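Local coordinates for protein carnitinyl-CoA dehydratase (Mycobacterium avium, PDB 3R0O) that probably catalyses the reversible dehydration of carnitinyl-CoA as a lyase of the crotonase (enoyl-CoA hydratase/isomerase) superfamily, at residues I30-P33 and V39-A42; H103-K108 and V223-D228; A126-L131 and V156-E161; S181-L184 and L188-E191. All blocks are in the same frame, centred on the assembly; numbering follows the deposited sequence.

Contact 1: I30-P33 and V39-A42; sequences IDRP and VNGA
R32 and N40 meet as two nearly parallel flat groups, the guanidinium of the one stacked on the amide of the other with their planes 21° apart. The arginine side chain leaves the backbone toward 39-42. CB and CG run out without touching that segment, and CD comes level with the amide, 4.1 Å from N40 OD1. There the chain bends (chi3 66°), which turns the guanidinium broadside to the asparagine. NE lies 3.6 Å from N40 ND2, and CZ is closer still, with ND2 over the centre of the guanidinium face at 3.5 Å from R32 CZ. R32 NH1 and NH2 each lie 3.8 Å from N40 ND2. V39 N is near the guanidinium plane, at its edge on the NH1 side. NH1 itself donates to A38 O and makes a salt bridge with D78, bonds that probably limit rotation of the group; it stacks on the amide without a hydrogen bond between them. N40 spends its OD1 elsewhere, as the N-cap of helix 41-56, accepting from V43 N. The contact thus closes the turn that carries the chain from the end of strand 25-30, the second strand of the six-stranded crotonase sheet, into the first turn of helix 41-56.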
loop_
_atom_site.group_PDB
_atom_site.type_symbol
_atom_site.label_atom_id
_atom_site.label_comp_id
_atom_site.label_asym_id
_atom_site.label_seq_id
_atom_site.Cartn_x
_atom_site.Cartn_y
_atom_site.Cartn_z
ATOM N N ILE A 30 -6.690 2.530 29.551
ATOM C CA ILE A 30 -6.059 1.400 30.222
ATOM C C ILE A 30 -5.376 1.937 31.465
ATOM O O ILE A 30 -4.524 2.816 31.366
ATOM C CB ILE A 30 -5.048 0.674 29.341
ATOM C CG1 ILE A 30 -5.759 0.117 28.085
ATOM C CG2 ILE A 30 -4.340 -0.410 30.177
ATOM C CD1 ILE A 30 -4.799 -0.464 27.020
ATOM N N ASP A 31 -5.776 1.434 32.635
ATOM C CA ASP A 31 -5.347 2.044 33.887
ATOM C C ASP A 31 -4.558 1.104 34.781
ATOM O O ASP A 31 -5.025 0.725 35.856
ATOM C CB ASP A 31 -6.557 2.606 34.635
ATOM C CG ASP A 31 -6.166 3.583 35.767
ATOM O OD1 ASP A 31 -4.984 4.009 35.899
ATOM O OD2 ASP A 31 -7.076 3.922 36.538
ATOM N N ARG A 32 -3.361 0.715 34.333
ATOM C CA ARG A 32 -2.437 -0.065 35.164
ATOM C C ARG A 32 -1.028 0.506 35.027
ATOM O O ARG A 32 -0.123 -0.190 34.572
ATOM C CB ARG A 32 -2.429 -1.550 34.776
ATOM C CG ARG A 32 -3.774 -2.283 34.874
ATOM C CD ARG A 32 -3.636 -3.759 34.482
ATOM N NE ARG A 32 -2.808 -4.550 35.398
ATOM C CZ ARG A 32 -1.820 -5.369 35.026
ATOM N NH1 ARG A 32 -1.500 -5.532 33.742
ATOM N NH2 ARG A 32 -1.136 -6.040 35.940
ATOM N N PRO A 33 -0.825 1.776 35.436
ATOM C CA PRO A 33 0.461 2.418 35.074
ATOM C C PRO A 33 1.686 1.850 35.802
ATOM O O PRO A 33 2.803 2.011 35.325
ATOM C CB PRO A 33 0.241 3.900 35.418
ATOM C CG PRO A 33 -0.892 3.907 36.444
ATOM C CD PRO A 33 -1.759 2.709 36.098
ATOM N N VAL A 39 -1.546 -5.710 29.398
ATOM C CA VAL A 39 -2.871 -6.293 29.246
ATOM C C VAL A 39 -2.956 -7.650 29.936
ATOM O O VAL A 39 -2.221 -8.593 29.592
ATOM C CB VAL A 39 -3.208 -6.443 27.729
ATOM C CG1 VAL A 39 -4.547 -7.144 27.508
ATOM C CG2 VAL A 39 -3.195 -5.066 27.033
ATOM N N ASN A 40 -3.843 -7.745 30.926
ATOM C CA ASN A 40 -4.233 -9.025 31.474
ATOM C C ASN A 40 -5.699 -9.296 31.124
ATOM O O ASN A 40 -6.273 -8.583 30.320
ATOM C CB ASN A 40 -4.008 -9.061 32.984
ATOM C CG ASN A 40 -4.682 -7.898 33.705
ATOM O OD1 ASN A 40 -5.465 -7.137 33.114
ATOM N ND2 ASN A 40 -4.375 -7.760 34.995
ATOM N N GLY A 41 -6.303 -10.326 31.713
ATOM C CA GLY A 41 -7.732 -10.620 31.461
ATOM C C GLY A 41 -8.677 -9.496 31.872
ATOM O O GLY A 41 -9.685 -9.248 31.217
ATOM N N ALA A 42 -8.374 -8.829 32.975
ATOM C CA ALA A 42 -9.228 -7.740 33.453
ATOM C C ALA A 42 -9.282 -6.608 32.421
ATOM O O ALA A 42 -10.360 -6.072 32.147
ATOM C CB ALA A 42 -8.769 -7.227 34.804
#

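Contact 2: H103-K108 and V223-D228; sequences HHFIDK and VAYGAD. With EDO (1,2-ethanediol), chain D.
F105 drives the edge of its ring at Y225 while offering a face to A227, and these two approaches make up the packing between the loop before strand 110-114 and the end of helix 214-225. The two aromatic rings form an offset edge-to-face pair, their planes at 78° and their centroids 6.0 Å apart. The leading atom is F105 CE1, which stands 3.9 Å from Y225 CD2. A227 comes from another direction: its methyl lies over one face of the phenylalanine, displaced toward the rim, in a CH-pi contact with CB 3.8 Å from the F105 ring centroid and nearest to F105 CZ at 3.6 Å. With CG anti to the backbone N (chi1 -176°), the phenylalanine ring extends away from its loop into the corner between Y225 and A227. That corner is made by a Schellman motif in which G226, with positive phi, ends the helix and swings the chain into 227-228. I232 of the paired strand 231-232 touches F105, Y225 and A227 alike. Beside this apolar cluster, D107 bonds to R222 in a salt bridge, and K221 reaches the carbonyls of I106 and K108, so the loop is also tied to the helix by charged groups. Ethanediol, probably from the crystallisation liquor, donates to H104 O across 2.9 Å from its O1. The contact proper is wholly apolar, consistent with dispersion and a weak edge-to-face attraction between the rings, whereas the Y225 hydroxyl is spent on D130 and the charged ties fall to neighbouring residues.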
loop_
_atom_site.group_PDB
_atom_site.type_symbol
_atom_site.label_atom_id
_atom_site.label_comp_id
_atom_site.label_asym_id
_atom_site.label_seq_id
_atom_site.Cartn_x
_atom_site.Cartn_y
_atom_site.Cartn_z
ATOM N N HIS A 103 -9.287 -7.856 17.208
ATOM C CA HIS A 103 -10.103 -8.554 16.213
ATOM C C HIS A 103 -11.558 -8.330 16.603
ATOM O O HIS A 103 -12.344 -9.260 16.741
ATOM C CB HIS A 103 -9.713 -10.046 16.157
ATOM C CG HIS A 103 -10.342 -10.825 15.030
ATOM N ND1 HIS A 103 -10.146 -12.177 14.872
ATOM C CD2 HIS A 103 -11.172 -10.455 14.025
ATOM C CE1 HIS A 103 -10.814 -12.605 13.811
ATOM N NE2 HIS A 103 -11.437 -11.577 13.274
ATOM N N HIS A 104 -11.886 -7.056 16.803
ATOM C CA HIS A 104 -13.180 -6.659 17.355
ATOM C C HIS A 104 -13.623 -5.437 16.554
ATOM O O HIS A 104 -13.568 -4.305 17.030
ATOM C CB HIS A 104 -13.025 -6.369 18.867
ATOM C CG HIS A 104 -14.320 -6.130 19.599
ATOM N ND1 HIS A 104 -14.384 -6.050 20.976
ATOM C CD2 HIS A 104 -15.593 -5.954 19.160
ATOM C CE1 HIS A 104 -15.634 -5.843 21.356
ATOM N NE2 HIS A 104 -16.385 -5.766 20.274
ATOM N N PHE A 105 -14.035 -5.667 15.304
ATOM C CA PHE A 105 -14.464 -4.542 14.455
ATOM C C PHE A 105 -15.754 -3.877 14.994
ATOM O O PHE A 105 -16.678 -4.575 15.385
ATOM C CB PHE A 105 -14.643 -5.000 12.996
ATOM C CG PHE A 105 -15.003 -3.882 12.041
ATOM C CD1 PHE A 105 -14.017 -3.231 11.311
ATOM C CD2 PHE A 105 -16.326 -3.492 11.878
ATOM C CE1 PHE A 105 -14.343 -2.204 10.431
ATOM C CE2 PHE A 105 -16.657 -2.460 11.009
ATOM C CZ PHE A 105 -15.674 -1.831 10.274
ATOM N N ILE A 106 -15.789 -2.537 15.045
ATOM C CA ILE A 106 -17.036 -1.809 15.331
ATOM C C ILE A 106 -17.238 -0.689 14.308
ATOM O O ILE A 106 -16.284 -0.247 13.665
ATOM C CB ILE A 106 -17.071 -1.229 16.766
ATOM C CG1 ILE A 106 -15.978 -0.171 16.995
ATOM C CG2 ILE A 106 -16.910 -2.345 17.802
ATOM C CD1 ILE A 106 -16.207 0.707 18.252
ATOM N N ASP A 107 -18.474 -0.207 14.176
ATOM C CA ASP A 107 -18.801 0.829 13.198
ATOM C C ASP A 107 -18.196 2.191 13.520
ATOM O O ASP A 107 -17.930 2.979 12.622
ATOM C CB ASP A 107 -20.316 0.983 13.085
ATOM C CG ASP A 107 -20.990 -0.237 12.475
ATOM O OD1 ASP A 107 -20.430 -0.867 11.550
ATOM O OD2 ASP A 107 -22.102 -0.546 12.912
ATOM N N LYS A 108 -17.995 2.456 14.811
ATOM C CA LYS A 108 -17.542 3.757 15.297
ATOM C C LYS A 108 -16.030 3.921 15.080
ATOM O O LYS A 108 -15.269 2.977 15.272
ATOM C CB LYS A 108 -17.888 3.910 16.789
ATOM C CG LYS A 108 -19.279 3.385 17.193
ATOM C CD LYS A 108 -20.416 4.059 16.398
ATOM C CE LYS A 108 -21.758 3.293 16.599
ATOM N NZ LYS A 108 -22.365 3.621 17.904
ATOM N N VAL A 223 -16.909 0.482 4.241
ATOM C CA VAL A 223 -16.433 0.441 2.850
ATOM C C VAL A 223 -14.914 0.431 2.779
ATOM O O VAL A 223 -14.331 -0.348 2.010
ATOM C CB VAL A 223 -16.978 1.584 1.987
ATOM C CG1 VAL A 223 -16.305 1.567 0.578
ATOM C CG2 VAL A 223 -18.509 1.453 1.818
ATOM N N ALA A 224 -14.285 1.268 3.611
ATOM C CA ALA A 224 -12.837 1.441 3.600
ATOM C C ALA A 224 -12.120 0.154 3.990
ATOM O O ALA A 224 -11.087 -0.201 3.408
ATOM C CB ALA A 224 -12.427 2.575 4.518
ATOM N N TYR A 225 -12.674 -0.542 4.974
ATOM C CA TYR A 225 -12.094 -1.792 5.417
ATOM C C TYR A 225 -12.561 -3.049 4.649
ATOM O O TYR A 225 -11.928 -4.110 4.784
ATOM C CB TYR A 225 -12.345 -1.974 6.908
ATOM C CG TYR A 225 -11.415 -1.142 7.771
ATOM C CD1 TYR A 225 -10.093 -1.535 7.984
ATOM C CD2 TYR A 225 -11.866 0.039 8.379
ATOM C CE1 TYR A 225 -9.230 -0.775 8.787
ATOM C CE2 TYR A 225 -11.046 0.793 9.181
ATOM C CZ TYR A 225 -9.722 0.395 9.394
ATOM O OH TYR A 225 -8.909 1.152 10.200
ATOM N N GLY A 226 -13.649 -2.935 3.883
ATOM C CA GLY A 226 -14.269 -4.104 3.266
ATOM C C GLY A 226 -14.937 -4.993 4.306
ATOM O O GLY A 226 -14.884 -6.237 4.217
ATOM N N ALA A 227 -15.533 -4.350 5.318
ATOM C CA ALA A 227 -16.178 -5.057 6.410
ATOM C C ALA A 227 -17.629 -5.361 6.071
ATOM O O ALA A 227 -18.351 -4.488 5.599
ATOM C CB ALA A 227 -16.100 -4.236 7.693
ATOM N N ASP A 228 -18.056 -6.591 6.329
ATOM C CA ASP A 228 -19.439 -7.020 6.099
ATOM C C ASP A 228 -19.872 -7.758 7.347
ATOM O O ASP A 228 -19.203 -8.721 7.731
ATOM C CB ASP A 228 -19.516 -8.009 4.928
ATOM C CG ASP A 228 -19.231 -7.367 3.581
ATOM O OD1 ASP A 228 -19.516 -6.158 3.389
ATOM O OD2 ASP A 228 -18.725 -8.103 2.692
HETATM C C1 EDO D . -11.168 -1.895 17.710
HETATM O O1 EDO D . -12.491 -1.660 17.218
HETATM C C2 EDO D . -10.138 -1.523 16.651
HETATM O O2 EDO D . -10.548 -0.314 15.989
#

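Contact 3: A126-L131 and V156-E161; sequences ALASDL and VFRIVE. With EDO (1,2-ethanediol), chain D.
L127 and I159 pack where two helices of the crotonase fold, 121-128 and 155-162, come together, the backbones being nearest at L127 and R158. On the tight side the contact is purely aliphatic. L127 CD2 lies 3.8 Å from I159 CD1, the two side chains crossing at a slant, and the same CD2 is 4.1 Å from I159 CA. Isoleucine CG1 stands anti to the backbone N (chi1 -162°), and the turn at chi2 then brings CD1 round to the leucine. L127 CB also lies 4.2 Å from R158 CB, and L188 adds its side chain to L127, making this part of the buried interior. The other half is sparser and less apolar. R158 reaches extended from helix 155-162 across to the end of helix 121-128, and its guanidinium passes A128 without a hydrogen bond to it. Instead the group is held by a salt bridge from NH2 to E235 and a bond from NH1 to V102 O, while W239 packs on the side chain. A bound ethanediol, probably from the crystallisation liquor, donates weakly from O2 to A128 O, which suggests that small solutes can reach this end. Here the arginine tip comes close to the helix terminus, R158 NH1 standing 3.4 Å from A128 CB.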
loop_
_atom_site.group_PDB
_atom_site.type_symbol
_atom_site.label_atom_id
_atom_site.label_comp_id
_atom_site.label_asym_id
_atom_site.label_seq_id
_atom_site.Cartn_x
_atom_site.Cartn_y
_atom_site.Cartn_z
ATOM N N ALA A 126 -2.447 0.081 18.251
ATOM C CA ALA A 126 -2.413 1.232 17.341
ATOM C C ALA A 126 -2.757 0.793 15.924
ATOM O O ALA A 126 -3.562 1.457 15.234
ATOM C CB ALA A 126 -1.031 1.941 17.393
ATOM N N LEU A 127 -2.169 -0.337 15.494
ATOM C CA LEU A 127 -2.427 -0.863 14.142
ATOM C C LEU A 127 -3.890 -1.239 13.906
ATOM O O LEU A 127 -4.401 -1.093 12.790
ATOM C CB LEU A 127 -1.521 -2.066 13.818
ATOM C CG LEU A 127 -0.048 -1.678 13.667
ATOM C CD1 LEU A 127 0.846 -2.887 13.954
ATOM C CD2 LEU A 127 0.240 -1.126 12.286
ATOM N N ALA A 128 -4.549 -1.723 14.953
ATOM C CA ALA A 128 -5.943 -2.115 14.880
ATOM C C ALA A 128 -6.865 -0.889 14.885
ATOM O O ALA A 128 -8.020 -0.977 14.455
ATOM C CB ALA A 128 -6.286 -3.045 16.082
ATOM N N SER A 129 -6.359 0.254 15.351
ATOM C CA SER A 129 -7.186 1.478 15.463
ATOM C C SER A 129 -7.292 2.160 14.097
ATOM O O SER A 129 -6.510 1.850 13.201
ATOM C CB SER A 129 -6.589 2.421 16.519
ATOM O OG SER A 129 -6.502 1.762 17.783
ATOM N N ASP A 130 -8.294 3.016 13.897
ATOM C CA ASP A 130 -8.440 3.712 12.628
ATOM C C ASP A 130 -7.417 4.856 12.437
ATOM O O ASP A 130 -6.911 5.075 11.325
ATOM C CB ASP A 130 -9.857 4.240 12.489
ATOM C CG ASP A 130 -10.880 3.113 12.540
ATOM O OD1 ASP A 130 -10.619 2.071 11.887
ATOM O OD2 ASP A 130 -11.900 3.254 13.243
ATOM N N LEU A 131 -7.159 5.577 13.520
ATOM C CA LEU A 131 -6.354 6.776 13.513
ATOM C C LEU A 131 -5.421 6.734 14.737
ATOM O O LEU A 131 -5.707 6.050 15.733
ATOM C CB LEU A 131 -7.293 7.990 13.561
ATOM C CG LEU A 131 -8.276 8.091 12.370
ATOM C CD1 LEU A 131 -9.385 9.092 12.619
ATOM C CD2 LEU A 131 -7.534 8.460 11.100
ATOM N N VAL A 156 2.122 -8.457 12.416
ATOM C CA VAL A 156 2.940 -8.756 11.240
ATOM C C VAL A 156 2.185 -8.451 9.940
ATOM O O VAL A 156 2.720 -7.814 9.039
ATOM C CB VAL A 156 3.461 -10.200 11.243
ATOM C CG1 VAL A 156 4.232 -10.484 9.957
ATOM C CG2 VAL A 156 4.383 -10.417 12.442
ATOM N N PHE A 157 0.943 -8.902 9.833
ATOM C CA PHE A 157 0.250 -8.674 8.583
ATOM C C PHE A 157 -0.336 -7.266 8.450
ATOM O O PHE A 157 -0.591 -6.812 7.333
ATOM C CB PHE A 157 -0.769 -9.794 8.255
ATOM C CG PHE A 157 -1.918 -9.912 9.227
ATOM C CD1 PHE A 157 -3.036 -9.095 9.099
ATOM C CD2 PHE A 157 -1.901 -10.893 10.224
ATOM C CE1 PHE A 157 -4.129 -9.231 9.975
ATOM C CE2 PHE A 157 -2.979 -11.051 11.112
ATOM C CZ PHE A 157 -4.101 -10.219 10.984
ATOM N N ARG A 158 -0.548 -6.572 9.574
ATOM C CA ARG A 158 -1.065 -5.201 9.479
ATOM C C ARG A 158 0.035 -4.175 9.239
ATOM O O ARG A 158 -0.165 -3.253 8.461
ATOM C CB ARG A 158 -1.948 -4.822 10.673
ATOM C CG ARG A 158 -3.296 -5.601 10.679
ATOM C CD ARG A 158 -4.147 -5.305 11.927
ATOM N NE ARG A 158 -5.509 -5.826 11.766
ATOM C CZ ARG A 158 -6.386 -5.957 12.762
ATOM N NH1 ARG A 158 -6.018 -5.666 14.004
ATOM N NH2 ARG A 158 -7.608 -6.410 12.518
ATOM N N ILE A 159 1.197 -4.336 9.876
ATOM C CA ILE A 159 2.299 -3.404 9.623
ATOM C C ILE A 159 2.687 -3.316 8.136
ATOM O O ILE A 159 2.947 -2.218 7.668
ATOM C CB ILE A 159 3.549 -3.643 10.540
ATOM C CG1 ILE A 159 4.471 -2.409 10.557
ATOM C CG2 ILE A 159 4.347 -4.877 10.106
ATOM C CD1 ILE A 159 3.940 -1.213 11.279
ATOM N N VAL A 160 2.679 -4.438 7.396
ATOM C CA VAL A 160 3.059 -4.423 5.971
ATOM C C VAL A 160 2.049 -3.650 5.110
ATOM O O VAL A 160 2.348 -3.254 3.989
ATOM C CB VAL A 160 3.371 -5.846 5.374
ATOM C CG1 VAL A 160 4.581 -6.493 6.054
ATOM C CG2 VAL A 160 2.197 -6.792 5.486
ATOM N N GLU A 161 0.861 -3.418 5.668
ATOM C CA GLU A 161 -0.153 -2.673 4.973
ATOM C C GLU A 161 -0.116 -1.200 5.323
ATOM O O GLU A 161 -0.638 -0.386 4.566
ATOM C CB GLU A 161 -1.531 -3.199 5.361
ATOM C CG GLU A 161 -1.800 -4.594 4.867
ATOM C CD GLU A 161 -3.224 -5.002 5.134
ATOM O OE1 GLU A 161 -3.704 -4.717 6.257
ATOM O OE2 GLU A 161 -3.846 -5.623 4.232
HETATM C C1 EDO D . -11.168 -1.895 17.710
HETATM O O1 EDO D . -12.491 -1.660 17.218
HETATM C C2 EDO D . -10.138 -1.523 16.651
HETATM O O2 EDO D . -10.548 -0.314 15.989
#

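Contact 4: S181-L184 and L188-E191; sequences SDAL and LINE
A183 O receives two backbone N-H groups from the chain that follows its helix. L188 N donates at 2.9 Å to A183 O, with the carbonyl pointing almost straight at the donor although the N-H itself is bent to 133°. I189 N makes a second, weak bond to the same oxygen. Around this bifurcated acceptor the side chains close in. The A183 methyl CB lies against both L188 and I189, 3.9 Å from L188 CD2 and 4.0 Å from I189 CG1. I189 holds CG1 between its backbone N and carbonyl carbon (chi1 67°), a setting that lays this branch against the helix backbone, 3.5 Å from L184 N. L184 returns the contact farther along: with CG anti to the backbone N, its CD1 meets the N190-E191 peptide, 3.5 Å from E191 N. A water bridges L184 O and I189 O, donating to both. Beyond this first shell, I189 rests on V132 and A134 of strand 131-135, and L188 reaches helix 155-162 through I159 and Q162. N190, which turns away from the helix, is positioned by V132 N at its OD1, and by K166 and E170 of a neighbouring subunit at its ND2. The contact thereby folds the chain back from helix 180-186 into strand 191-193, the edge strand of the six-stranded sheet within this chain. Its chemistry divides neatly: backbone bonds and a water engage the carbonyls of A183, L184 and I189, and methyl and methylene groups pack between the helix and the loop leading into the strand.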
loop_
_atom_site.group_PDB
_atom_site.type_symbol
_atom_site.label_atom_id
_atom_site.label_comp_id
_atom_site.label_asym_id
_atom_site.label_seq_id
_atom_site.Cartn_x
_atom_site.Cartn_y
_atom_site.Cartn_z
ATOM N N SER A 181 8.180 10.415 15.364
ATOM C CA SER A 181 8.513 11.303 14.252
ATOM C C SER A 181 8.649 10.541 12.924
ATOM O O SER A 181 8.106 10.963 11.904
ATOM C CB SER A 181 9.792 12.087 14.581
ATOM O OG SER A 181 10.313 12.673 13.410
ATOM N N ASP A 182 9.345 9.406 12.933
ATOM C CA ASP A 182 9.440 8.586 11.720
ATOM C C ASP A 182 8.101 7.985 11.330
ATOM O O ASP A 182 7.756 7.925 10.130
ATOM C CB ASP A 182 10.506 7.496 11.852
ATOM C CG ASP A 182 11.914 8.028 11.608
ATOM O OD1 ASP A 182 12.055 9.155 11.100
ATOM O OD2 ASP A 182 12.880 7.323 11.922
ATOM N N ALA A 183 7.313 7.582 12.322
ATOM C CA ALA A 183 5.970 7.005 12.021
ATOM C C ALA A 183 5.015 8.040 11.342
ATOM O O ALA A 183 4.219 7.685 10.447
ATOM C CB ALA A 183 5.334 6.430 13.298
ATOM N N LEU A 184 5.113 9.298 11.785
ATOM C CA LEU A 184 4.360 10.419 11.234
ATOM C C LEU A 184 4.826 10.668 9.799
ATOM O O LEU A 184 4.007 10.802 8.885
ATOM C CB LEU A 184 4.563 11.703 12.083
ATOM C CG LEU A 184 3.777 12.952 11.644
ATOM C CD1 LEU A 184 2.281 12.762 11.914
ATOM C CD2 LEU A 184 4.319 14.254 12.281
ATOM N N LEU A 188 2.122 6.349 9.002
ATOM C CA LEU A 188 1.656 5.305 9.906
ATOM C C LEU A 188 0.788 5.882 11.041
ATOM O O LEU A 188 -0.075 5.199 11.581
ATOM C CB LEU A 188 2.854 4.556 10.514
ATOM C CG LEU A 188 2.562 3.458 11.558
ATOM C CD1 LEU A 188 1.774 2.247 11.001
ATOM C CD2 LEU A 188 3.865 2.955 12.189
ATOM N N ILE A 189 1.059 7.118 11.436
ATOM C CA ILE A 189 0.246 7.777 12.461
ATOM C C ILE A 189 -0.185 9.151 11.945
ATOM O O ILE A 189 0.342 9.593 10.918
ATOM C CB ILE A 189 0.983 7.883 13.799
ATOM C CG1 ILE A 189 2.174 8.842 13.679
ATOM C CG2 ILE A 189 1.366 6.467 14.332
ATOM C CD1 ILE A 189 2.757 9.194 15.050
ATOM N N ASN A 190 -1.144 9.804 12.612
ATOM C CA ASN A 190 -1.731 11.027 12.037
ATOM C C ASN A 190 -1.182 12.319 12.611
ATOM O O ASN A 190 -1.240 13.357 11.971
ATOM C CB ASN A 190 -3.263 11.032 12.127
ATOM C CG ASN A 190 -3.881 9.789 11.515
ATOM O OD1 ASN A 190 -4.014 8.775 12.193
ATOM N ND2 ASN A 190 -4.214 9.847 10.218
ATOM N N GLU A 191 -0.650 12.255 13.824
ATOM C CA GLU A 191 -0.196 13.463 14.478
ATOM C C GLU A 191 0.776 13.124 15.589
ATOM O O GLU A 191 0.679 12.061 16.207
ATOM C CB GLU A 191 -1.395 14.248 15.029
ATOM C CG GLU A 191 -1.046 15.684 15.373
ATOM C CD GLU A 191 -2.217 16.483 15.887
ATOM O OE1 GLU A 191 -3.313 15.912 16.128
ATOM O OE2 GLU A 191 -2.025 17.699 16.072
HETATM O O HOH W 1 1.232 11.325 8.650
#

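How the contacts relate
Contact 3 is the most buried of the four and lies nearest the chain's centre, about 9 Å from it to the contact's centre; contacts 1, 2 and 4 are only partly buried. All belong to one crotonase family region, and contacts 3 and 4 are nested in the chain between the two segments of contact 2. Contact 3 adjoins both contact 2 and contact 4, and all three border a neighbouring subunit. Contact 1 touches no other subunit and stands apart, on the opposite side of the chain's centre from contact 4. Chemistry varies accordingly, from a planar polar stack in contact 1 and aromatic packing in contact 2 to aliphatic packing flanked by a buried arginine in contact 3 and backbone bonding in contact 4.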